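Local structure of extracellular solute-binding protein family 1 (Kribbella flavida, 5IXP) at residues A[3-8]-A[55-60]; A[75-80]-A[277-282]; A[107-112]-A[290-295]; A[61-66]-A[272-277]. The protein probably binds an extracellular solute and delivers it to an ABC transporter for uptake into the cell. All blocks are in the same frame, centred on the assembly; numbering follows the deposited sequence. Where two conformers were deposited one is given.

Interaction 1. Residues A[3-8]-A[55-60]; sequences ELTIAT and MADIEA
Asp57 reaches from the loop that leads into strand 58-60 to the neighbouring strand 3-8, and its side chain is in contact along its whole length. Its CB lies 3.4 Å from Thr5 O and touches the CD2 methyl of Leu4, whose chain meets it at about a right angle. CG follows with chi1 at -61°, opposite the carbonyl carbon, which carries the carboxylate past Leu4 CD2 toward the Thr5 backbone. OD2 accepts Thr5 N at 2.8 Å through its anti lone pair, with the N-H close to straight at 169°. A water lies within hydrogen-bonding distance of both OD2 and Glu3 O, and a second is similarly placed near OD1 and Glu3 O. OD1 is also held by the hydroxyl of Ser281. In one of its two conformers Thr5 turns OG1 back to accept Asp57 N. From here the backbones continue as a parallel pair: Ile58 N donates to Thr5 O, Ala7 N to Ile58 O at 2.9 Å and Ala60 N to Ala7 O. On one face of the pair Ile6 CD1 packs against Ile58 CG2 at 3.8 Å, on the side covered by helix 284-294, where Ile6 meets Leu294 and Ile58 meets Ala287 and Leu290. The other face carries Ala7 CB, which rests on Ala56 CB and on Glu59 OE1, while OE2 of Glu59 takes Ala56 N at 2.8 Å. Two buried carboxylates thus accept main-chain N-H groups here, and this donation would be expected to stabilise their ionised forms.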
loop_
_atom_site.group_PDB
_atom_site.type_symbol
_atom_site.label_atom_id
_atom_site.label_comp_id
_atom_site.label_asym_id
_atom_site.label_seq_id
_atom_site.Cartn_x
_atom_site.Cartn_y
_atom_site.Cartn_z
ATOM N N GLU A 3 -3.791 -24.472 -21.511
ATOM C CA GLU A 3 -4.897 -23.833 -20.811
ATOM C C GLU A 3 -4.388 -23.289 -19.487
ATOM O O GLU A 3 -3.873 -24.042 -18.658
ATOM C CB GLU A 3 -6.080 -24.785 -20.623
ATOM C CG GLU A 3 -6.490 -25.431 -21.945
ATOM C CD GLU A 3 -7.827 -26.156 -21.898
ATOM O OE1 GLU A 3 -8.569 -26.014 -22.894
ATOM O OE2 GLU A 3 -8.122 -26.846 -20.912
ATOM N N LEU A 4 -4.512 -21.976 -19.309
ATOM C CA LEU A 4 -4.056 -21.297 -18.107
ATOM C C LEU A 4 -5.235 -20.663 -17.392
ATOM O O LEU A 4 -6.099 -20.056 -18.026
ATOM C CB LEU A 4 -3.051 -20.192 -18.444
ATOM C CG LEU A 4 -1.729 -20.633 -19.079
ATOM C CD1 LEU A 4 -0.876 -19.419 -19.449
ATOM C CD2 LEU A 4 -0.991 -21.565 -18.128
ATOM N N THR A 5 -5.271 -20.814 -16.072
ATOM C CA THR A 5 -6.193 -20.072 -15.228
ATOM C C THR A 5 -5.412 -19.001 -14.487
ATOM O O THR A 5 -4.260 -19.217 -14.103
ATOM C CB THR A 5 -6.900 -20.976 -14.214
ATOM O OG1 THR A 5 -5.942 -21.855 -13.608
ATOM C CG2 THR A 5 -7.997 -21.786 -14.878
ATOM N N ILE A 6 -6.030 -17.840 -14.313
ATOM C CA ILE A 6 -5.456 -16.775 -13.510
ATOM C C ILE A 6 -6.528 -16.300 -12.542
ATOM O O ILE A 6 -7.658 -16.009 -12.955
ATOM C CB ILE A 6 -4.912 -15.618 -14.382
ATOM C CG1 ILE A 6 -4.472 -14.458 -13.492
ATOM C CG2 ILE A 6 -5.939 -15.154 -15.442
ATOM C CD1 ILE A 6 -3.634 -13.399 -14.246
ATOM N N ALA A 7 -6.187 -16.253 -11.253
ATOM C CA ALA A 7 -7.128 -15.855 -10.213
ATOM C C ALA A 7 -6.790 -14.435 -9.774
ATOM O O ALA A 7 -5.679 -14.180 -9.300
ATOM C CB ALA A 7 -7.071 -16.809 -9.020
ATOM N N THR A 8 -7.736 -13.517 -9.951
ATOM C CA THR A 8 -7.574 -12.130 -9.543
ATOM C C THR A 8 -8.701 -11.751 -8.593
ATOM O O THR A 8 -9.666 -12.496 -8.398
ATOM C CB THR A 8 -7.549 -11.163 -10.745
ATOM O OG1 THR A 8 -8.814 -11.173 -11.417
ATOM C CG2 THR A 8 -6.448 -11.545 -11.730
HETATM N N MSE A 55 -5.505 -24.684 -7.149
HETATM C CA MSE A 55 -4.903 -23.376 -7.426
HETATM C C MSE A 55 -4.917 -23.030 -8.903
HETATM O O MSE A 55 -4.816 -23.903 -9.772
HETATM C CB MSE A 55 -3.469 -23.310 -6.912
HETATM C CG MSE A 55 -3.392 -23.504 -5.409
HETATM SE SE MSE A 55 -1.628 -23.131 -4.689
HETATM C CE MSE A 55 -1.843 -21.236 -4.376
ATOM N N ALA A 56 -5.037 -21.734 -9.168
ATOM C CA ALA A 56 -4.868 -21.236 -10.519
ATOM C C ALA A 56 -3.397 -21.329 -10.918
ATOM O O ALA A 56 -2.502 -21.449 -10.074
ATOM C CB ALA A 56 -5.367 -19.794 -10.625
ATOM N N ASP A 57 -3.151 -21.300 -12.230
ATOM C CA ASP A 57 -1.770 -21.287 -12.708
ATOM C C ASP A 57 -1.069 -19.992 -12.341
ATOM O O ASP A 57 0.140 -19.996 -12.077
ATOM C CB ASP A 57 -1.728 -21.487 -14.219
ATOM C CG ASP A 57 -2.324 -22.809 -14.631
ATOM O OD1 ASP A 57 -1.661 -23.844 -14.414
ATOM O OD2 ASP A 57 -3.458 -22.804 -15.158
ATOM N N ILE A 58 -1.793 -18.871 -12.358
ATOM C CA ILE A 58 -1.289 -17.591 -11.864
ATOM C C ILE A 58 -2.210 -17.165 -10.734
ATOM O O ILE A 58 -3.426 -17.057 -10.934
ATOM C CB ILE A 58 -1.249 -16.516 -12.969
ATOM C CG1 ILE A 58 -0.285 -16.929 -14.087
ATOM C CG2 ILE A 58 -0.837 -15.136 -12.374
ATOM C CD1 ILE A 58 -0.404 -16.050 -15.367
ATOM N N GLU A 59 -1.641 -16.925 -9.554
ATOM C CA GLU A 59 -2.396 -16.470 -8.388
ATOM C C GLU A 59 -1.966 -15.053 -8.035
ATOM O O GLU A 59 -0.788 -14.818 -7.729
ATOM C CB GLU A 59 -2.186 -17.399 -7.182
ATOM C CG GLU A 59 -2.858 -18.779 -7.312
ATOM C CD GLU A 59 -4.346 -18.762 -6.965
ATOM O OE1 GLU A 59 -4.841 -17.706 -6.537
ATOM O OE2 GLU A 59 -5.018 -19.815 -7.112
ATOM N N ALA A 60 -2.924 -14.122 -8.032
ATOM C CA ALA A 60 -2.616 -12.765 -7.613
ATOM C C ALA A 60 -2.505 -12.695 -6.096
ATOM O O ALA A 60 -3.199 -13.404 -5.361
ATOM C CB ALA A 60 -3.673 -11.771 -8.097
HETATM O O HOH W 1 -4.927 -24.861 -15.966
HETATM O O HOH W 2 -2.320 -25.461 -16.939
#

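Interaction 2. Residues A[75-80]-A[277-282]; sequences KFVDLR and VPTQST
Thr279 N points almost straight at Lys75 O, with an N-H...O angle of 177° over 2.9 Å, yet it arrives 44° above the carbonyl plane and so meets neither lone pair. The second backbone bond of the contact is of the ordinary kind: Val77 N donates to Val277 O at 2.8 Å, close to the direction in which the carbonyl points. Between the two bonds the backbones of Phe76 and Pro278 are bridged, their CA atoms 4.2 Å apart. The proline has no N-H to give and takes part through its neighbours. Side chains close in around this bridge. Val77 and Val277 lie side by side and point the same way, with Val77 CG2 3.7 Å from Val277 CG1. Thr279 sends CG2 over the Lys75-Phe76 backbone, 3.6 Å from Phe76 C, because chi1 of 56° places that methyl opposite its own carbonyl carbon. The Phe76 ring meets the proline obliquely, CD2 being 4.0 Å from Pro278 CA, and leans on Leu49 of helix 38-51 and on Met61. Water joins the ends of the contact: one molecule donates to Lys75 O and accepts from Gln280 N, and another accepts from Val277 N near Val77 O. Beyond the bridge the chain folds back at once, Ser281 N donating to Pro278 O. The arrangement is an isolated beta bridge between two loops, followed directly by a type I beta turn from Pro278 to Ser281 in the loop that leads from strand 269-276 to helix 284-294.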
loop_
_atom_site.group_PDB
_atom_site.type_symbol
_atom_site.label_atom_id
_atom_site.label_comp_id
_atom_site.label_asym_id
_atom_site.label_seq_id
_atom_site.Cartn_x
_atom_site.Cartn_y
_atom_site.Cartn_z
ATOM N N LYS A 75 6.619 -23.715 -2.223
ATOM C CA LYS A 75 5.400 -24.051 -2.941
ATOM C C LYS A 75 5.135 -23.132 -4.121
ATOM O O LYS A 75 4.083 -23.254 -4.763
ATOM C CB LYS A 75 4.221 -24.028 -1.978
ATOM C CG LYS A 75 4.429 -24.997 -0.842
ATOM C CD LYS A 75 3.155 -25.294 -0.111
ATOM C CE LYS A 75 3.440 -26.214 1.060
ATOM N NZ LYS A 75 2.179 -26.562 1.753
ATOM N N PHE A 76 6.066 -22.234 -4.432
ATOM C CA PHE A 76 5.917 -21.320 -5.555
ATOM C C PHE A 76 7.100 -21.451 -6.497
ATOM O O PHE A 76 8.218 -21.770 -6.082
ATOM C CB PHE A 76 5.780 -19.875 -5.069
ATOM C CG PHE A 76 4.500 -19.623 -4.342
ATOM C CD1 PHE A 76 4.396 -19.880 -2.985
ATOM C CD2 PHE A 76 3.384 -19.162 -5.023
ATOM C CE1 PHE A 76 3.205 -19.666 -2.312
ATOM C CE2 PHE A 76 2.193 -18.943 -4.355
ATOM C CZ PHE A 76 2.105 -19.194 -2.993
ATOM N N VAL A 77 6.829 -21.229 -7.782
ATOM C CA VAL A 77 7.898 -21.187 -8.765
ATOM C C VAL A 77 8.824 -20.023 -8.447
ATOM O O VAL A 77 8.375 -18.888 -8.236
ATOM C CB VAL A 77 7.305 -21.071 -10.176
ATOM C CG1 VAL A 77 8.397 -20.753 -11.195
ATOM C CG2 VAL A 77 6.573 -22.356 -10.540
ATOM N N ASP A 78 10.121 -20.308 -8.369
ATOM C CA ASP A 78 11.129 -19.255 -8.388
ATOM C C ASP A 78 11.197 -18.707 -9.806
ATOM O O ASP A 78 11.651 -19.395 -10.723
ATOM C CB ASP A 78 12.471 -19.821 -7.927
ATOM C CG ASP A 78 13.584 -18.780 -7.906
ATOM O OD1 ASP A 78 13.303 -17.586 -8.133
ATOM O OD2 ASP A 78 14.749 -19.167 -7.644
ATOM N N LEU A 79 10.700 -17.483 -10.006
ATOM C CA LEU A 79 10.639 -16.938 -11.355
ATOM C C LEU A 79 12.025 -16.697 -11.944
ATOM O O LEU A 79 12.144 -16.503 -13.158
ATOM C CB LEU A 79 9.793 -15.655 -11.356
ATOM C CG LEU A 79 8.338 -15.918 -10.888
ATOM C CD1 LEU A 79 7.584 -14.614 -10.581
ATOM C CD2 LEU A 79 7.560 -16.749 -11.900
ATOM N N ARG A 80 13.074 -16.729 -11.122
ATOM C CA ARG A 80 14.430 -16.720 -11.672
ATOM C C ARG A 80 14.685 -17.927 -12.559
ATOM O O ARG A 80 15.523 -17.862 -13.464
ATOM C CB ARG A 80 15.451 -16.664 -10.545
ATOM C CG ARG A 80 15.565 -15.290 -9.957
ATOM C CD ARG A 80 15.662 -15.354 -8.465
ATOM N NE ARG A 80 17.040 -15.408 -8.007
ATOM C CZ ARG A 80 17.566 -16.418 -7.325
ATOM N NH1 ARG A 80 16.830 -17.478 -7.011
ATOM N NH2 ARG A 80 18.831 -16.356 -6.945
ATOM N N VAL A 277 3.168 -17.870 -9.373
ATOM C CA VAL A 277 2.913 -19.131 -10.072
ATOM C C VAL A 277 3.153 -20.273 -9.092
ATOM O O VAL A 277 4.309 -20.610 -8.805
ATOM C CB VAL A 277 3.794 -19.278 -11.323
ATOM C CG1 VAL A 277 3.579 -20.669 -11.978
ATOM C CG2 VAL A 277 3.521 -18.129 -12.329
ATOM N N PRO A 278 2.102 -20.890 -8.558
ATOM C CA PRO A 278 2.293 -22.020 -7.635
ATOM C C PRO A 278 2.975 -23.192 -8.323
ATOM O O PRO A 278 2.838 -23.397 -9.535
ATOM C CB PRO A 278 0.861 -22.394 -7.223
ATOM C CG PRO A 278 0.035 -21.223 -7.548
ATOM C CD PRO A 278 0.684 -20.558 -8.747
ATOM N N THR A 279 3.704 -23.990 -7.531
ATOM C CA THR A 279 4.263 -25.214 -8.097
ATOM C C THR A 279 3.179 -26.207 -8.494
ATOM O O THR A 279 3.465 -27.154 -9.235
ATOM C CB THR A 279 5.246 -25.882 -7.128
ATOM O OG1 THR A 279 4.604 -26.136 -5.871
ATOM C CG2 THR A 279 6.488 -25.006 -6.923
ATOM N N GLN A 280 1.942 -26.009 -8.023
ATOM C CA GLN A 280 0.825 -26.830 -8.474
ATOM C C GLN A 280 0.617 -26.732 -9.977
ATOM O O GLN A 280 0.059 -27.649 -10.584
ATOM C CB GLN A 280 -0.462 -26.398 -7.779
ATOM C CG GLN A 280 -0.764 -27.107 -6.515
ATOM C CD GLN A 280 -2.094 -26.681 -5.951
ATOM O OE1 GLN A 280 -3.103 -26.614 -6.672
ATOM N NE2 GLN A 280 -2.112 -26.379 -4.659
ATOM N N SER A 281 1.024 -25.624 -10.587
ATOM C CA SER A 281 0.762 -25.442 -12.007
ATOM C C SER A 281 1.483 -26.501 -12.827
ATOM O O SER A 281 2.675 -26.760 -12.624
ATOM C CB SER A 281 1.191 -24.051 -12.465
ATOM O OG SER A 281 1.023 -23.933 -13.875
ATOM N N THR A 282 0.754 -27.112 -13.758
ATOM C CA THR A 282 1.363 -28.037 -14.705
ATOM C C THR A 282 1.966 -27.328 -15.908
ATOM O O THR A 282 2.551 -27.993 -16.768
ATOM C CB THR A 282 0.335 -29.063 -15.192
ATOM O OG1 THR A 282 -0.700 -28.388 -15.915
ATOM C CG2 THR A 282 -0.271 -29.827 -14.012
HETATM O O HOH W 3 1.877 -24.975 -5.108
HETATM O O HOH W 4 5.844 -17.767 -8.141
#

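Interaction 3. Residues A[107-112]-A[290-295]; sequences IGYGTD and LAAWLT
Tyr109 lays its ring obliquely against the last turn of the helix that ends at Leu294. One side of the ring does the touching: CE2 is 3.6 Å from Ala292 CB, while CD2 packs on Ala292 N and on the methyl of Ala291. The small alanines let the aromatic carbons come down to the helix backbone itself. Tyr109 CB already points toward the helix, and chi1 of -75°, which sets CG opposite the carbonyl carbon, swings CD2 and CE2 onto the alanines. At the other end of the contact Thr295, the first residue to leave the helical conformation, is wedged against the strand. Its CB sits 3.4 Å from Gly110 O, its OG1 lies near Tyr109 CB, and its CG2 methyl meets that of Thr111. This is a helix packed on the sheet of an alpha/beta lobe, as in other solute-binding proteins of the PBP clan, with helix 284-294 covering strand 108-121. The Thr295 hydroxyl turns back to its own helix, lying 2.9 Å from Ala291 O and farther from Ala292 O, and its one proton could go to either. Farther out, Trp91 sets its ring nearly parallel to that of Tyr109 and donates its NE1 to Gly110 O, while Arg90 NH2 donates to Ala292 O; the strand and the helix thus each receive a bond from this adjoining pair. Strand 269-276 fixes the backbone of Tyr109 through Leu275 and that of Thr111 through Ser273, and Leu87 fills in beside both Tyr109 and Ala292.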
loop_
_atom_site.group_PDB
_atom_site.type_symbol
_atom_site.label_atom_id
_atom_site.label_comp_id
_atom_site.label_asym_id
_atom_site.label_seq_id
_atom_site.Cartn_x
_atom_site.Cartn_y
_atom_site.Cartn_z
ATOM N N ILE A 107 9.256 -14.813 -6.060
ATOM C CA ILE A 107 8.021 -15.572 -6.216
ATOM C C ILE A 107 6.902 -14.762 -6.841
ATOM O O ILE A 107 5.831 -15.323 -7.110
ATOM C CB ILE A 107 7.550 -16.181 -4.881
ATOM C CG1 ILE A 107 7.154 -15.096 -3.877
ATOM C CG2 ILE A 107 8.629 -17.114 -4.307
ATOM C CD1 ILE A 107 6.364 -15.661 -2.679
ATOM N N GLY A 108 7.110 -13.479 -7.103
ATOM C CA GLY A 108 6.064 -12.666 -7.701
ATOM C C GLY A 108 6.598 -11.630 -8.669
ATOM O O GLY A 108 7.698 -11.093 -8.504
ATOM N N TYR A 109 5.785 -11.349 -9.687
ATOM C CA TYR A 109 5.989 -10.239 -10.606
ATOM C C TYR A 109 5.041 -9.102 -10.237
ATOM O O TYR A 109 3.823 -9.303 -10.178
ATOM C CB TYR A 109 5.730 -10.677 -12.046
ATOM C CG TYR A 109 6.818 -11.519 -12.671
ATOM C CD1 TYR A 109 8.151 -11.366 -12.295
ATOM C CD2 TYR A 109 6.518 -12.436 -13.676
ATOM C CE1 TYR A 109 9.163 -12.107 -12.895
ATOM C CE2 TYR A 109 7.520 -13.194 -14.280
ATOM C CZ TYR A 109 8.837 -13.027 -13.883
ATOM O OH TYR A 109 9.832 -13.777 -14.488
ATOM N N GLY A 110 5.593 -7.907 -10.033
ATOM C CA GLY A 110 4.804 -6.816 -9.478
ATOM C C GLY A 110 3.817 -6.211 -10.470
ATOM O O GLY A 110 4.139 -5.955 -11.637
ATOM N N THR A 111 2.590 -5.972 -9.983
ATOM C CA THR A 111 1.586 -5.271 -10.771
ATOM C C THR A 111 1.607 -3.797 -10.381
ATOM O O THR A 111 2.592 -3.113 -10.674
ATOM C CB THR A 111 0.195 -5.905 -10.597
ATOM O OG1 THR A 111 -0.271 -5.733 -9.252
ATOM C CG2 THR A 111 0.261 -7.405 -10.914
ATOM N N ASP A 112 0.562 -3.285 -9.725
ATOM C CA ASP A 112 0.525 -1.856 -9.432
ATOM C C ASP A 112 1.142 -1.554 -8.057
ATOM O O ASP A 112 1.580 -2.452 -7.327
ATOM C CB ASP A 112 -0.908 -1.328 -9.537
ATOM C CG ASP A 112 -1.856 -1.959 -8.518
ATOM O OD1 ASP A 112 -1.535 -3.032 -7.965
ATOM O OD2 ASP A 112 -2.941 -1.380 -8.276
ATOM N N LEU A 290 3.182 -15.613 -19.282
ATOM C CA LEU A 290 2.001 -14.760 -19.275
ATOM C C LEU A 290 2.077 -13.734 -18.150
ATOM O O LEU A 290 1.741 -12.558 -18.349
ATOM C CB LEU A 290 0.733 -15.612 -19.153
ATOM C CG LEU A 290 -0.576 -14.821 -18.953
ATOM C CD1 LEU A 290 -0.821 -13.836 -20.109
ATOM C CD2 LEU A 290 -1.781 -15.768 -18.758
ATOM N N ALA A 291 2.526 -14.159 -16.964
ATOM C CA ALA A 291 2.635 -13.230 -15.841
ATOM C C ALA A 291 3.635 -12.121 -16.144
ATOM O O ALA A 291 3.403 -10.949 -15.809
ATOM C CB ALA A 291 3.037 -13.973 -14.571
ATOM N N ALA A 292 4.753 -12.469 -16.787
ATOM C CA ALA A 292 5.727 -11.449 -17.157
ATOM C C ALA A 292 5.139 -10.479 -18.175
ATOM O O ALA A 292 5.384 -9.267 -18.108
ATOM C CB ALA A 292 6.997 -12.107 -17.705
ATOM N N TRP A 293 4.353 -10.988 -19.125
ATOM C CA TRP A 293 3.769 -10.097 -20.121
ATOM C C TRP A 293 2.719 -9.180 -19.495
ATOM O O TRP A 293 2.675 -7.976 -19.790
ATOM C CB TRP A 293 3.169 -10.914 -21.266
ATOM C CG TRP A 293 2.566 -10.056 -22.337
ATOM C CD1 TRP A 293 3.225 -9.462 -23.378
ATOM C CD2 TRP A 293 1.190 -9.691 -22.472
ATOM N NE1 TRP A 293 2.342 -8.752 -24.154
ATOM C CE2 TRP A 293 1.084 -8.875 -23.617
ATOM C CE3 TRP A 293 0.034 -9.978 -21.736
ATOM C CZ2 TRP A 293 -0.128 -8.337 -24.041
ATOM C CZ3 TRP A 293 -1.172 -9.456 -22.168
ATOM C CH2 TRP A 293 -1.244 -8.643 -23.314
ATOM N N LEU A 294 1.867 -9.729 -18.626
ATOM C CA LEU A 294 0.843 -8.913 -17.985
ATOM C C LEU A 294 1.448 -7.792 -17.147
ATOM O O LEU A 294 0.788 -6.773 -16.917
ATOM C CB LEU A 294 -0.062 -9.789 -17.102
ATOM C CG LEU A 294 -1.036 -10.730 -17.829
ATOM C CD1 LEU A 294 -1.593 -11.752 -16.838
ATOM C CD2 LEU A 294 -2.182 -9.961 -18.510
ATOM N N THR A 295 2.675 -7.967 -16.654
ATOM C CA THR A 295 3.305 -6.960 -15.806
ATOM C C THR A 295 4.365 -6.143 -16.540
ATOM O O THR A 295 5.058 -5.340 -15.904
ATOM C CB THR A 295 3.914 -7.612 -14.559
ATOM O OG1 THR A 295 4.874 -8.611 -14.948
ATOM C CG2 THR A 295 2.808 -8.256 -13.713
#

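Interaction 4. Residues A[61-66]-A[272-277]; sequences MEVSWI and GSYLTV
Glu62, whose CG lies 3.5 Å from Gly272 O, has its OE1 gripped by two groups of one residue: Ser64 OG donates at 2.6 Å and Ser64 N at 2.7 Å, from opposite faces of the carboxylate. This grip ties the carboxylate to the helix-like segment 63-65, next to Val63, whose N donates to Gly272 O at 2.8 Å. Just before, Met61 and Tyr274 form an antiparallel hydrogen-bonded pair, Tyr274 N donating to Met61 O and Met61 N to Tyr274 O. Glu62 and Ser273 make the adjoining non-hydrogen-bonded pair, with their CA atoms 4.1 Å apart. The Tyr274 ring is met from two directions. Ile66 CD1 lies over one face, 4.0 Å from CD1, while Val63 comes at the edge, its CG2 3.9 Å from CE1. Selenomethionine Met61 bends at chi3 (-89°) and brings CE to Thr276, whose hydroxyl bonds to Glu59 O. Lys95 completes the surroundings of Tyr274, its O bonded to the phenol OH and its amino group in a cation-pi contact. Helix 93-98 beside Tyr274 and helix 38-51 against Met61 both lie on the face carrying these two side chains, while helix 284-294 covers Leu275 on the other.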
loop_
_atom_site.group_PDB
_atom_site.type_symbol
_atom_site.label_atom_id
_atom_site.label_comp_id
_atom_site.label_asym_id
_atom_site.label_seq_id
_atom_site.Cartn_x
_atom_site.Cartn_y
_atom_site.Cartn_z
HETATM N N MSE A 61 -1.629 -11.813 -5.639
HETATM C CA MSE A 61 -1.322 -11.662 -4.224
HETATM C C MSE A 61 -1.118 -10.188 -3.918
HETATM O O MSE A 61 -0.304 -9.527 -4.581
HETATM C CB MSE A 61 -0.061 -12.457 -3.882
HETATM C CG MSE A 61 -0.031 -13.060 -2.527
HETATM SE SE MSE A 61 1.234 -14.485 -2.529
HETATM C CE MSE A 61 0.209 -16.029 -3.051
ATOM N N GLU A 62 -1.838 -9.666 -2.927
ATOM C CA GLU A 62 -1.587 -8.301 -2.484
ATOM C C GLU A 62 -0.326 -8.257 -1.623
ATOM O O GLU A 62 0.023 -9.227 -0.930
ATOM C CB GLU A 62 -2.783 -7.738 -1.703
ATOM C CG GLU A 62 -3.003 -6.237 -1.905
ATOM C CD GLU A 62 -2.473 -5.374 -0.759
ATOM O OE1 GLU A 62 -2.054 -5.924 0.274
ATOM O OE2 GLU A 62 -2.492 -4.137 -0.886
ATOM N N VAL A 63 0.364 -7.113 -1.672
ATOM C CA VAL A 63 1.649 -7.027 -0.985
ATOM C C VAL A 63 1.491 -7.228 0.517
ATOM O O VAL A 63 2.422 -7.702 1.184
ATOM C CB VAL A 63 2.357 -5.693 -1.300
ATOM C CG1 VAL A 63 1.574 -4.502 -0.724
ATOM C CG2 VAL A 63 3.799 -5.740 -0.788
ATOM N N SER A 64 0.324 -6.910 1.080
ATOM C CA SER A 64 0.225 -7.059 2.530
ATOM C C SER A 64 0.109 -8.514 2.974
ATOM O O SER A 64 0.279 -8.786 4.167
ATOM C CB SER A 64 -0.953 -6.262 3.089
ATOM O OG SER A 64 -2.183 -6.815 2.661
ATOM N N TRP A 65 -0.173 -9.443 2.048
ATOM C CA TRP A 65 -0.253 -10.873 2.354
ATOM C C TRP A 65 1.032 -11.624 2.070
ATOM O O TRP A 65 1.213 -12.727 2.595
ATOM C CB TRP A 65 -1.322 -11.594 1.518
ATOM C CG TRP A 65 -2.565 -10.884 1.239
ATOM C CD1 TRP A 65 -3.142 -9.914 1.987
ATOM C CD2 TRP A 65 -3.415 -11.089 0.104
ATOM N NE1 TRP A 65 -4.297 -9.484 1.387
ATOM C CE2 TRP A 65 -4.489 -10.194 0.229
ATOM C CE3 TRP A 65 -3.362 -11.936 -1.008
ATOM C CZ2 TRP A 65 -5.506 -10.122 -0.711
ATOM C CZ3 TRP A 65 -4.366 -11.868 -1.940
ATOM C CH2 TRP A 65 -5.435 -10.968 -1.787
ATOM N N ILE A 66 1.886 -11.091 1.192
ATOM C CA ILE A 66 2.934 -11.906 0.585
ATOM C C ILE A 66 3.962 -12.372 1.614
ATOM O O ILE A 66 4.638 -13.386 1.384
ATOM C CB ILE A 66 3.576 -11.156 -0.598
ATOM C CG1 ILE A 66 4.346 -12.137 -1.490
ATOM C CG2 ILE A 66 4.452 -10.008 -0.121
ATOM C CD1 ILE A 66 4.701 -11.578 -2.862
ATOM N N GLY A 272 -0.783 -2.447 -3.639
ATOM C CA GLY A 272 -0.224 -3.025 -4.843
ATOM C C GLY A 272 -0.096 -4.536 -4.724
ATOM O O GLY A 272 -0.124 -5.113 -3.633
ATOM N N SER A 273 0.040 -5.198 -5.869
ATOM C CA SER A 273 -0.069 -6.650 -5.884
ATOM C C SER A 273 1.044 -7.264 -6.727
ATOM O O SER A 273 1.938 -6.575 -7.228
ATOM C CB SER A 273 -1.446 -7.094 -6.399
ATOM O OG SER A 273 -2.476 -6.628 -5.544
ATOM N N TYR A 274 0.977 -8.594 -6.847
ATOM C CA TYR A 274 1.949 -9.428 -7.541
ATOM C C TYR A 274 1.209 -10.572 -8.213
ATOM O O TYR A 274 0.155 -11.007 -7.744
ATOM C CB TYR A 274 3.015 -10.045 -6.583
ATOM C CG TYR A 274 3.898 -9.014 -5.954
ATOM C CD1 TYR A 274 3.497 -8.341 -4.812
ATOM C CD2 TYR A 274 5.119 -8.692 -6.518
ATOM C CE1 TYR A 274 4.287 -7.371 -4.246
ATOM C CE2 TYR A 274 5.937 -7.713 -5.946
ATOM C CZ TYR A 274 5.515 -7.067 -4.814
ATOM O OH TYR A 274 6.298 -6.093 -4.242
ATOM N N LEU A 275 1.764 -11.047 -9.317
ATOM C CA LEU A 275 1.347 -12.309 -9.912
ATOM C C LEU A 275 2.349 -13.387 -9.522
ATOM O O LEU A 275 3.564 -13.188 -9.648
ATOM C CB LEU A 275 1.236 -12.192 -11.435
ATOM C CG LEU A 275 0.325 -11.054 -11.936
ATOM C CD1 LEU A 275 0.231 -11.117 -13.460
ATOM C CD2 LEU A 275 -1.059 -11.137 -11.312
ATOM N N THR A 276 1.841 -14.516 -9.024
ATOM C CA THR A 276 2.678 -15.632 -8.597
ATOM C C THR A 276 2.272 -16.887 -9.357
ATOM O O THR A 276 1.172 -16.973 -9.906
ATOM C CB THR A 276 2.564 -15.904 -7.087
ATOM O OG1 THR A 276 1.263 -16.454 -6.783
ATOM C CG2 THR A 276 2.799 -14.621 -6.283
ATOM N N VAL A 277 3.168 -17.870 -9.373
ATOM C CA VAL A 277 2.913 -19.131 -10.072
ATOM C C VAL A 277 3.153 -20.273 -9.092
ATOM O O VAL A 277 4.309 -20.610 -8.805
ATOM C CB VAL A 277 3.794 -19.278 -11.323
ATOM C CG1 VAL A 277 3.579 -20.669 -11.978
ATOM C CG2 VAL A 277 3.521 -18.129 -12.329
#

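Overall arrangement
The four contacts lie on the same side of the chain's centre, probably within one lobe, their centres 10 to 14 Å apart and all touching one another. Interactions 1 and 4 share strand 58-62, which runs between strands 2-8 and 269-276 in the mixed sheet. Interaction 3 adds strand 108-121 on the far side of 269-276 and brings in helix 284-294, whose side chains also meet those of interaction 1. Interaction 2 follows where strand 269-276 runs out, shares Val277 with interaction 4, and reaches interaction 1 through Ser281 and Gln280. Along the chain, interaction 1 closes before the others open, whereas 2, 3 and 4 interlace, joining parts some 180 to 200 residues apart, consistent with one lobe of a solute-binding fold.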